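Local structure of mannitol dehydrogenase (Pseudomonas fluorescens, 1LJ8) at residues G143-M146 with Q151-H154; F168-L173 with L204-L209; R392-A395 with E399-R402; Q446-V451 with A467-C472. The protein binds NAD and, as a long-chain dehydrogenase, probably catalyses the NAD-dependent oxidation of mannitol at its C2 hydroxyl. One frame throughout, in Å; residues are numbered along the deposited sequence.

Interaction 1 of 4, residues G143-M146 with Q151-H154; sequences GEFM and QIQH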
loop_
_atom_site.group_PDB
_atom_site.type_symbol
_atom_site.label_atom_id
_atom_site.label_comp_id
_atom_site.label_asym_id
_atom_site.label_seq_id
_atom_site.Cartn_x
_atom_site.Cartn_y
_atom_site.Cartn_z
ATOM N N GLY A 143 6.121 15.984 -11.409
ATOM C CA GLY A 143 4.687 16.086 -11.181
ATOM C C GLY A 143 3.856 15.823 -12.426
ATOM O O GLY A 143 2.669 16.112 -12.482
ATOM N N GLU A 144 4.462 15.250 -13.440
ATOM C CA GLU A 144 3.724 15.017 -14.671
ATOM C C GLU A 144 2.987 13.665 -14.752
ATOM O O GLU A 144 3.523 12.653 -14.340
ATOM C CB GLU A 144 4.689 15.140 -15.852
ATOM C CG GLU A 144 5.119 16.600 -16.117
ATOM C CD GLU A 144 3.898 17.510 -16.294
ATOM O OE1 GLU A 144 3.568 18.308 -15.369
ATOM O OE2 GLU A 144 3.245 17.395 -17.357
ATOM N N PHE A 145 1.759 13.673 -15.282
ATOM C CA PHE A 145 1.029 12.430 -15.502
ATOM C C PHE A 145 1.745 11.715 -16.665
ATOM O O PHE A 145 2.087 12.333 -17.672
ATOM C CB PHE A 145 -0.431 12.737 -15.878
ATOM C CG PHE A 145 -1.254 11.499 -16.151
ATOM C CD1 PHE A 145 -1.532 10.609 -15.125
ATOM C CD2 PHE A 145 -1.771 11.256 -17.428
ATOM C CE1 PHE A 145 -2.326 9.465 -15.345
ATOM C CE2 PHE A 145 -2.575 10.107 -17.675
ATOM C CZ PHE A 145 -2.848 9.214 -16.633
HETATM N N MSE A 146 1.983 10.420 -16.534
HETATM C CA MSE A 146 2.719 9.656 -17.539
HETATM C C MSE A 146 1.811 9.127 -18.652
HETATM O O MSE A 146 1.588 7.935 -18.787
HETATM C CB MSE A 146 3.469 8.521 -16.826
HETATM C CG MSE A 146 4.497 9.102 -15.833
HETATM SE SE MSE A 146 5.164 7.768 -14.527
HETATM C CE MSE A 146 6.453 6.917 -15.655
ATOM N N GLN A 151 -0.589 1.253 -21.372
ATOM C CA GLN A 151 -1.937 0.959 -20.932
ATOM C C GLN A 151 -2.769 2.257 -20.881
ATOM O O GLN A 151 -3.995 2.228 -21.081
ATOM C CB GLN A 151 -1.880 0.246 -19.565
ATOM C CG GLN A 151 -1.308 1.107 -18.445
ATOM C CD GLN A 151 0.227 1.054 -18.272
ATOM O OE1 GLN A 151 1.001 0.980 -19.241
ATOM N NE2 GLN A 151 0.667 1.127 -16.999
ATOM N N ILE A 152 -2.119 3.400 -20.624
ATOM C CA ILE A 152 -2.832 4.681 -20.621
ATOM C C ILE A 152 -3.173 5.026 -22.083
ATOM O O ILE A 152 -4.288 5.462 -22.375
ATOM C CB ILE A 152 -1.984 5.840 -20.003
ATOM C CG1 ILE A 152 -1.745 5.557 -18.490
ATOM C CG2 ILE A 152 -2.707 7.204 -20.201
ATOM C CD1 ILE A 152 -3.013 5.497 -17.665
ATOM N N GLN A 153 -2.217 4.857 -22.992
ATOM C CA GLN A 153 -2.530 5.121 -24.413
ATOM C C GLN A 153 -3.658 4.194 -24.883
ATOM O O GLN A 153 -4.511 4.609 -25.704
ATOM C CB GLN A 153 -1.306 4.886 -25.312
ATOM C CG GLN A 153 -0.294 6.021 -25.270
ATOM C CD GLN A 153 -0.903 7.349 -25.706
ATOM O OE1 GLN A 153 -1.426 7.472 -26.829
ATOM N NE2 GLN A 153 -0.867 8.343 -24.819
ATOM N N HIS A 154 -3.642 2.946 -24.409
ATOM C CA HIS A 154 -4.701 2.008 -24.770
ATOM C C HIS A 154 -6.068 2.558 -24.364
ATOM O O HIS A 154 -7.014 2.597 -25.171
ATOM C CB HIS A 154 -4.512 0.620 -24.099
ATOM C CG HIS A 154 -5.710 -0.266 -24.256
ATOM N ND1 HIS A 154 -6.838 -0.144 -23.466
ATOM C CD2 HIS A 154 -6.003 -1.206 -25.185
ATOM C CE1 HIS A 154 -7.772 -0.974 -23.900
ATOM N NE2 HIS A 154 -7.289 -1.630 -24.942
#
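Ile152, in the first turn of helix 150-157, meets Phe145 of residues 143-146, the two side chains coming from opposite directions. Both of its methyl ends take part. CG2 lies 3.9 Å from Phe145 CE2, and CD1 reaches Phe145 CZ at 3.9 Å, so both branches press against the far end of the ring from one side. Phe145 reaches this far because its CG stands anti to the backbone N (chi1 179°), which carries the ring out to the isoleucine. A third atom, Ile152 CG1, lies 4.1 Å from the carbonyl O of Met146, a selenomethionine in this crystal, and this is simple packing. Isoleucine suits the place, since one branch is a short methyl and the other a longer ethyl arm. With an alanine here, the end of the Phe145 ring would probably lose its support on the helix side and be freer to turn. Next along the helix, Gln153 sends NE2 back to the carbonyl of Ala147, tying the helix to the loop before it, while His154 meets the ring of His158. Phe206 of helix 195-210 also packs on Ile152. The pattern is that of a short antiparallel strand pair, 138-139 with 144-145, leading through a short loop into a helix that packs one isoleucine on the second strand's phenylalanine, here within the Rossmann domain.

Interaction 2 of 4, residues F168-L173 with L204-L209; sequences FICAAL and LAFAAL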
loop_
_atom_site.group_PDB
_atom_site.type_symbol
_atom_site.label_atom_id
_atom_site.label_comp_id
_atom_site.label_asym_id
_atom_site.label_seq_id
_atom_site.Cartn_x
_atom_site.Cartn_y
_atom_site.Cartn_z
ATOM N N PHE A 168 -11.556 2.956 -16.525
ATOM C CA PHE A 168 -12.810 2.492 -15.936
ATOM C C PHE A 168 -13.549 3.585 -15.203
ATOM O O PHE A 168 -14.782 3.708 -15.321
ATOM C CB PHE A 168 -12.579 1.282 -15.006
ATOM C CG PHE A 168 -12.585 -0.014 -15.745
ATOM C CD1 PHE A 168 -11.396 -0.704 -15.991
ATOM C CD2 PHE A 168 -13.795 -0.509 -16.284
ATOM C CE1 PHE A 168 -11.395 -1.878 -16.765
ATOM C CE2 PHE A 168 -13.783 -1.694 -17.067
ATOM C CZ PHE A 168 -12.575 -2.352 -17.291
ATOM N N ILE A 169 -12.830 4.366 -14.383
ATOM C CA ILE A 169 -13.537 5.442 -13.689
ATOM C C ILE A 169 -14.131 6.460 -14.681
ATOM O O ILE A 169 -15.264 6.883 -14.503
ATOM C CB ILE A 169 -12.595 6.165 -12.690
ATOM C CG1 ILE A 169 -12.429 5.232 -11.479
ATOM C CG2 ILE A 169 -13.168 7.536 -12.265
ATOM C CD1 ILE A 169 -11.292 5.664 -10.533
ATOM N N CYS A 170 -13.389 6.842 -15.708
ATOM C CA CYS A 170 -13.949 7.821 -16.666
ATOM C C CYS A 170 -15.129 7.262 -17.394
ATOM O O CYS A 170 -16.116 7.964 -17.598
ATOM C CB CYS A 170 -12.904 8.260 -17.691
ATOM S SG CYS A 170 -11.746 9.460 -16.991
ATOM N N ALA A 171 -15.047 5.995 -17.812
ATOM C CA ALA A 171 -16.200 5.452 -18.529
ATOM C C ALA A 171 -17.424 5.376 -17.606
ATOM O O ALA A 171 -18.567 5.595 -18.045
ATOM C CB ALA A 171 -15.873 4.044 -19.128
ATOM N N ALA A 172 -17.226 5.048 -16.323
ATOM C CA ALA A 172 -18.346 4.966 -15.408
ATOM C C ALA A 172 -18.956 6.349 -15.165
ATOM O O ALA A 172 -20.182 6.474 -15.094
ATOM C CB ALA A 172 -17.919 4.367 -14.033
ATOM N N LEU A 173 -18.101 7.361 -15.010
ATOM C CA LEU A 173 -18.632 8.700 -14.727
ATOM C C LEU A 173 -19.412 9.217 -15.928
ATOM O O LEU A 173 -20.448 9.836 -15.756
ATOM C CB LEU A 173 -17.503 9.654 -14.349
ATOM C CG LEU A 173 -16.910 9.337 -12.937
ATOM C CD1 LEU A 173 -15.639 10.155 -12.728
ATOM C CD2 LEU A 173 -17.911 9.691 -11.827
ATOM N N LEU A 204 -7.711 13.817 -13.277
ATOM C CA LEU A 204 -7.959 15.026 -14.068
ATOM C C LEU A 204 -7.048 15.100 -15.269
ATOM O O LEU A 204 -7.503 15.476 -16.368
ATOM C CB LEU A 204 -7.788 16.299 -13.214
ATOM C CG LEU A 204 -8.869 16.504 -12.144
ATOM C CD1 LEU A 204 -8.568 17.852 -11.416
ATOM C CD2 LEU A 204 -10.280 16.545 -12.763
ATOM N N ALA A 205 -5.775 14.747 -15.103
ATOM C CA ALA A 205 -4.830 14.790 -16.229
ATOM C C ALA A 205 -5.284 13.815 -17.317
ATOM O O ALA A 205 -5.261 14.114 -18.531
ATOM C CB ALA A 205 -3.459 14.427 -15.779
ATOM N N PHE A 206 -5.736 12.648 -16.878
ATOM C CA PHE A 206 -6.212 11.652 -17.826
ATOM C C PHE A 206 -7.478 12.154 -18.534
ATOM O O PHE A 206 -7.591 12.045 -19.744
ATOM C CB PHE A 206 -6.514 10.335 -17.089
ATOM C CG PHE A 206 -6.971 9.238 -18.004
ATOM C CD1 PHE A 206 -6.045 8.416 -18.649
ATOM C CD2 PHE A 206 -8.317 9.027 -18.201
ATOM C CE1 PHE A 206 -6.478 7.386 -19.490
ATOM C CE2 PHE A 206 -8.765 7.991 -19.038
ATOM C CZ PHE A 206 -7.851 7.185 -19.672
ATOM N N ALA A 207 -8.423 12.688 -17.779
ATOM C CA ALA A 207 -9.666 13.177 -18.342
ATOM C C ALA A 207 -9.393 14.288 -19.366
ATOM O O ALA A 207 -10.063 14.356 -20.405
ATOM C CB ALA A 207 -10.591 13.682 -17.245
ATOM N N ALA A 208 -8.399 15.127 -19.067
ATOM C CA ALA A 208 -8.028 16.231 -19.950
ATOM C C ALA A 208 -7.533 15.736 -21.295
ATOM O O ALA A 208 -7.687 16.446 -22.311
ATOM C CB ALA A 208 -6.960 17.109 -19.287
ATOM N N LEU A 209 -6.917 14.551 -21.325
ATOM C CA LEU A 209 -6.470 13.989 -22.602
ATOM C C LEU A 209 -7.697 13.527 -23.426
ATOM O O LEU A 209 -7.576 13.279 -24.616
ATOM C CB LEU A 209 -5.494 12.829 -22.381
ATOM C CG LEU A 209 -4.175 13.283 -21.759
ATOM C CD1 LEU A 209 -3.415 12.071 -21.251
ATOM C CD2 LEU A 209 -3.379 14.100 -22.796
#
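A cysteine sulfur set at the rim of a phenylalanine ring is the unusual feature of this helix pair: Cys170 is the one residue of 168-173 that touches 204-209, and it does so through SG alone. The sulfur is 3.7 Å from Phe206 CD2 and 3.9 Å from Phe206 CE2, approaching the C-H border of the ring near its plane. Measured to the ring centroid of Phe206, SG stands 4.9 Å away and 82° off the normal, a sulfur-aromatic contact of the edge type. Two torsions bring the partners together. Phe206 extends with CG anti to its backbone N, chi1 -178°, while Cys170 holds SG anti to its own carbonyl carbon.

The same sulfur also rests near the methyl of Ala207, with SG and CB 4.4 Å apart. Alanine suits this spot because a single methyl lets helices 165-178 and 195-210 come close: the CA atoms of Cys170 and Ala207 are 7.1 Å apart. A cysteine, compact yet polarisable, fits between them. Beyond the pair, Phe206 packs on Asp155 and Leu156 of helix 150-157, and Ala207 lies against Ile218 of helix 212-221, so the contact sits inside a cluster of helices of the Rossmann domain. No hydrogen bond crosses the contact. The attraction therefore rests on dispersion, probably aided by the weakly positive C-H border of the ring facing the electron-rich sulfur, a weak attraction that needs no hydrogen bond and so suits a buried, uncharged place.

Interaction 3 of 4, residues R392-A395 with E399-R402; sequences RLIA and ETER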
loop_
_atom_site.group_PDB
_atom_site.type_symbol
_atom_site.label_atom_id
_atom_site.label_comp_id
_atom_site.label_asym_id
_atom_site.label_seq_id
_atom_site.Cartn_x
_atom_site.Cartn_y
_atom_site.Cartn_z
ATOM N N ARG A 392 15.513 16.355 0.646
ATOM C CA ARG A 392 15.590 17.381 1.684
ATOM C C ARG A 392 17.003 17.379 2.280
ATOM O O ARG A 392 17.578 18.425 2.580
ATOM C CB ARG A 392 14.519 17.101 2.761
ATOM C CG ARG A 392 14.620 17.956 4.037
ATOM C CD ARG A 392 14.420 19.474 3.707
ATOM N NE ARG A 392 14.203 20.203 4.958
ATOM C CZ ARG A 392 13.004 20.330 5.546
ATOM N NH1 ARG A 392 11.918 19.802 4.992
ATOM N NH2 ARG A 392 12.914 20.942 6.727
ATOM N N LEU A 393 17.584 16.202 2.472
ATOM C CA LEU A 393 18.938 16.170 3.025
ATOM C C LEU A 393 19.919 16.834 2.058
ATOM O O LEU A 393 20.808 17.589 2.474
ATOM C CB LEU A 393 19.393 14.728 3.295
ATOM C CG LEU A 393 18.506 13.910 4.265
ATOM C CD1 LEU A 393 19.005 12.448 4.406
ATOM C CD2 LEU A 393 18.529 14.600 5.635
ATOM N N ILE A 394 19.729 16.592 0.765
ATOM C CA ILE A 394 20.603 17.187 -0.246
ATOM C C ILE A 394 20.422 18.712 -0.217
ATOM O O ILE A 394 21.402 19.449 -0.129
ATOM C CB ILE A 394 20.283 16.637 -1.653
ATOM C CG1 ILE A 394 20.775 15.175 -1.750
ATOM C CG2 ILE A 394 20.985 17.529 -2.759
ATOM C CD1 ILE A 394 20.231 14.465 -3.017
ATOM N N ALA A 395 19.184 19.175 -0.238
ATOM C CA ALA A 395 18.929 20.631 -0.224
ATOM C C ALA A 395 19.461 21.317 1.016
ATOM O O ALA A 395 19.882 22.483 0.934
ATOM C CB ALA A 395 17.433 20.917 -0.345
ATOM N N GLU A 399 23.852 15.302 6.234
ATOM C CA GLU A 399 24.497 13.999 5.955
ATOM C C GLU A 399 23.543 13.083 5.191
ATOM O O GLU A 399 22.426 12.885 5.654
ATOM C CB GLU A 399 24.879 13.335 7.289
ATOM C CG GLU A 399 25.373 11.845 7.228
ATOM C CD GLU A 399 26.696 11.614 6.435
ATOM O OE1 GLU A 399 26.702 11.481 5.164
ATOM O OE2 GLU A 399 27.765 11.568 7.108
ATOM N N THR A 400 23.968 12.527 4.054
ATOM C CA THR A 400 23.059 11.622 3.311
ATOM C C THR A 400 23.400 10.147 3.452
ATOM O O THR A 400 22.677 9.297 2.920
ATOM C CB THR A 400 23.055 11.920 1.783
ATOM O OG1 THR A 400 24.356 11.665 1.227
ATOM C CG2 THR A 400 22.647 13.390 1.518
ATOM N N GLU A 401 24.477 9.845 4.162
ATOM C CA GLU A 401 24.955 8.472 4.236
ATOM C C GLU A 401 23.961 7.398 4.646
ATOM O O GLU A 401 23.928 6.328 4.021
ATOM C CB GLU A 401 26.168 8.376 5.154
ATOM C CG GLU A 401 27.095 7.271 4.722
ATOM C CD GLU A 401 28.281 7.848 3.961
ATOM O OE1 GLU A 401 28.212 9.039 3.542
ATOM O OE2 GLU A 401 29.257 7.118 3.781
ATOM N N ARG A 402 23.184 7.645 5.703
ATOM C CA ARG A 402 22.221 6.620 6.108
ATOM C C ARG A 402 21.167 6.412 5.040
ATOM O O ARG A 402 20.738 5.271 4.819
ATOM C CB ARG A 402 21.517 6.986 7.402
ATOM C CG ARG A 402 22.439 7.003 8.687
ATOM C CD ARG A 402 21.648 7.586 9.860
ATOM N NE ARG A 402 21.508 9.037 9.698
ATOM C CZ ARG A 402 22.431 9.934 10.048
ATOM N NH1 ARG A 402 23.590 9.573 10.619
ATOM N NH2 ARG A 402 22.239 11.209 9.759
#
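Leu393 meets one flat group across this contact, the peptide carbonyl of Glu399: its CD1 lies 3.7 Å from the Glu399 O. The other flat group is the Glu399 carboxylate, which serves its own segment. Its OE1 accepts from Glu401 N at 2.9 Å, and the N-H arrives from above the carboxylate plane, 37° out of it, with an angle of 150° at the hydrogen. The second oxygen, OE2, forms a salt bridge with Lys491.

Most of the apolar contact is made by Leu393 and Thr400. The threonine puts its methyl on the helix: CG2 is 3.9 Å from Leu393 CB and 4.2 Å from Ile394 CG1, and the side chains of Ile394 and Thr400 cross obliquely. At chi1 64° CG2 stands anti to the carbonyl carbon and rests on the two aliphatic residues, so the small side chain fits where the backbones are near. The CA atoms of Leu393 and Thr400 are only 6.1 Å apart, as expected where a short loop turns one helix into the next. Arg402, farther along, pairs through NE with Asp338 of helix 325-339.

The joint of helices 387-396 and 401-413 thus combines two kinds of hold. Leucine, isoleucine and the threonine methyl provide apolar packing, while Glu399 caps the start of the second helix, where the positive end of its dipole would probably stabilise the ionised carboxylate. The chemistry implies that apolar packing joins the two helices, while the capping bond orders the start of the second.

Interaction 4 of 4, residues Q446-V451 with A467-C472; sequences QRLLAV and AAFERC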
loop_
_atom_site.group_PDB
_atom_site.type_symbol
_atom_site.label_atom_id
_atom_site.label_comp_id
_atom_site.label_asym_id
_atom_site.label_seq_id
_atom_site.Cartn_x
_atom_site.Cartn_y
_atom_site.Cartn_z
ATOM N N GLN A 446 25.981 5.479 -12.398
ATOM C CA GLN A 446 25.586 6.227 -13.579
ATOM C C GLN A 446 24.245 5.778 -14.171
ATOM O O GLN A 446 23.486 6.599 -14.712
ATOM C CB GLN A 446 26.668 6.104 -14.663
ATOM C CG GLN A 446 26.364 6.841 -15.948
ATOM C CD GLN A 446 26.451 8.357 -15.815
ATOM O OE1 GLN A 446 26.418 9.077 -16.825
ATOM N NE2 GLN A 446 26.565 8.859 -14.569
ATOM N N ARG A 447 23.950 4.491 -14.066
ATOM C CA ARG A 447 22.713 3.971 -14.643
ATOM C C ARG A 447 21.524 3.962 -13.694
ATOM O O ARG A 447 20.447 4.437 -14.042
ATOM C CB ARG A 447 22.909 2.539 -15.146
ATOM C CG ARG A 447 23.897 2.374 -16.321
ATOM C CD ARG A 447 24.154 0.882 -16.528
ATOM N NE ARG A 447 24.870 0.563 -17.755
ATOM C CZ ARG A 447 25.261 -0.670 -18.087
ATOM N NH1 ARG A 447 25.008 -1.708 -17.271
ATOM N NH2 ARG A 447 25.889 -0.871 -19.246
ATOM N N LEU A 448 21.717 3.378 -12.509
ATOM C CA LEU A 448 20.620 3.264 -11.562
ATOM C C LEU A 448 20.126 4.611 -11.048
ATOM O O LEU A 448 18.930 4.846 -11.019
ATOM C CB LEU A 448 21.014 2.371 -10.390
ATOM C CG LEU A 448 19.875 2.161 -9.375
ATOM C CD1 LEU A 448 18.746 1.379 -10.034
ATOM C CD2 LEU A 448 20.369 1.387 -8.190
ATOM N N LEU A 449 21.039 5.509 -10.703
ATOM C CA LEU A 449 20.613 6.792 -10.165
ATOM C C LEU A 449 20.035 7.759 -11.191
ATOM O O LEU A 449 19.452 8.775 -10.807
ATOM C CB LEU A 449 21.775 7.458 -9.396
ATOM C CG LEU A 449 22.379 6.659 -8.235
ATOM C CD1 LEU A 449 23.482 7.506 -7.526
ATOM C CD2 LEU A 449 21.269 6.265 -7.233
ATOM N N ALA A 450 20.206 7.445 -12.480
ATOM C CA ALA A 450 19.691 8.259 -13.581
ATOM C C ALA A 450 18.224 7.955 -14.003
ATOM O O ALA A 450 17.713 8.552 -14.959
ATOM C CB ALA A 450 20.630 8.109 -14.808
ATOM N N VAL A 451 17.541 7.048 -13.311
ATOM C CA VAL A 451 16.138 6.755 -13.663
ATOM C C VAL A 451 15.268 7.809 -12.969
ATOM O O VAL A 451 14.939 7.700 -11.784
ATOM C CB VAL A 451 15.718 5.352 -13.260
ATOM C CG1 VAL A 451 14.290 5.095 -13.778
ATOM C CG2 VAL A 451 16.737 4.301 -13.840
ATOM N N ALA A 467 28.653 10.068 -4.000
ATOM C CA ALA A 467 29.842 9.511 -3.319
ATOM C C ALA A 467 29.413 8.588 -2.162
ATOM O O ALA A 467 29.990 7.521 -1.955
ATOM C CB ALA A 467 30.721 10.659 -2.762
ATOM N N ALA A 468 28.390 9.010 -1.430
ATOM C CA ALA A 468 27.898 8.221 -0.303
ATOM C C ALA A 468 27.309 6.892 -0.830
ATOM O O ALA A 468 27.520 5.828 -0.252
ATOM C CB ALA A 468 26.829 9.009 0.470
ATOM N N PHE A 469 26.556 6.975 -1.915
ATOM C CA PHE A 469 25.976 5.774 -2.524
ATOM C C PHE A 469 27.064 4.815 -2.954
ATOM O O PHE A 469 26.987 3.620 -2.689
ATOM C CB PHE A 469 25.123 6.166 -3.745
ATOM C CG PHE A 469 24.702 4.991 -4.565
ATOM C CD1 PHE A 469 23.594 4.234 -4.200
ATOM C CD2 PHE A 469 25.458 4.606 -5.664
ATOM C CE1 PHE A 469 23.245 3.115 -4.902
ATOM C CE2 PHE A 469 25.116 3.462 -6.396
ATOM C CZ PHE A 469 23.994 2.710 -6.005
ATOM N N GLU A 470 28.109 5.330 -3.597
ATOM C CA GLU A 470 29.178 4.460 -4.045
ATOM C C GLU A 470 29.960 3.816 -2.887
ATOM O O GLU A 470 30.324 2.640 -2.986
ATOM C CB GLU A 470 30.115 5.238 -4.990
ATOM C CG GLU A 470 29.432 5.534 -6.338
ATOM C CD GLU A 470 30.324 6.268 -7.313
ATOM O OE1 GLU A 470 31.430 6.693 -6.927
ATOM O OE2 GLU A 470 29.904 6.429 -8.474
ATOM N N ARG A 471 30.227 4.583 -1.825
ATOM C CA ARG A 471 30.928 4.077 -0.613
ATOM C C ARG A 471 30.080 2.931 -0.011
ATOM O O ARG A 471 30.586 1.860 0.349
ATOM C CB ARG A 471 30.999 5.152 0.504
ATOM C CG ARG A 471 31.930 6.306 0.278
ATOM C CD ARG A 471 32.131 7.059 1.573
ATOM N NE ARG A 471 31.034 7.966 1.948
ATOM C CZ ARG A 471 30.903 9.198 1.460
ATOM N NH1 ARG A 471 31.768 9.663 0.578
ATOM N NH2 ARG A 471 29.954 10.005 1.909
ATOM N N CYS A 472 28.799 3.212 0.146
ATOM C CA CYS A 472 27.870 2.232 0.726
ATOM C C CYS A 472 27.790 0.964 -0.085
ATOM O O CYS A 472 27.867 -0.150 0.472
ATOM C CB CYS A 472 26.443 2.840 0.897
ATOM S SG CYS A 472 26.357 4.061 2.264
#
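Phe469, Leu449 and Leu448 make this contact, and Phe469 gives up the most surface to it. Its CG stands anti to the backbone N (chi1 170°), which lets the ring reach Leu449. Leu449 lies across one face: CD2 is 4.3 Å above the ring plane and over its centre, a methyl laid on the pi face. Its other methyl, CD1, is 4.0 Å from Phe469 CD2 and 4.1 Å from Phe469 CG. The two side chains run past one another in opposite senses; the leucine's fork brings both methyls to the ring. Leucine fits because its forked end can cover a broad flat surface.

A type I beta turn runs from Leu448 to Val451, closed by a weak bond of 3.5 Å from Val451 N to Leu448 O, and Val451 is the N-cap of the next helix, 452-455. Through Leu449 the turn packs on the long helix 463-488 of the helical C-terminal domain.

Leu448 adds a lighter touch, CD2 standing 4.4 Å from Phe469 CZ, and its side chain also lies on Trp410 and Ala411 of helix 401-413. Ile444 and Ser445 come up against Phe469 as well, and Ser445 OG is hydrogen-bonded to the OE2 of Glu470, one step along the helix from the ring.

In the fold
Interactions 1 and 2 sit together in the Rossmann domain, and interactions 3 and 4 together in the C-terminal domain. The two buried contacts, 2 and 4, rest on an aromatic ring met differently: sulfur at the rim in 2, leucine methyls over a face in 4. Interactions 1 and 3, only partly buried, join elements separated by short loops, and 3 alone adds a charged cap. Phe145 and Ile152 of interaction 1 also pack on Ala205 and Phe206 of interaction 2, making one continuous apolar body. Interactions 3 and 4 are joined by a salt bridge, Glu401 with Arg471, and by packing of Thr400 and Glu401 on Ala468.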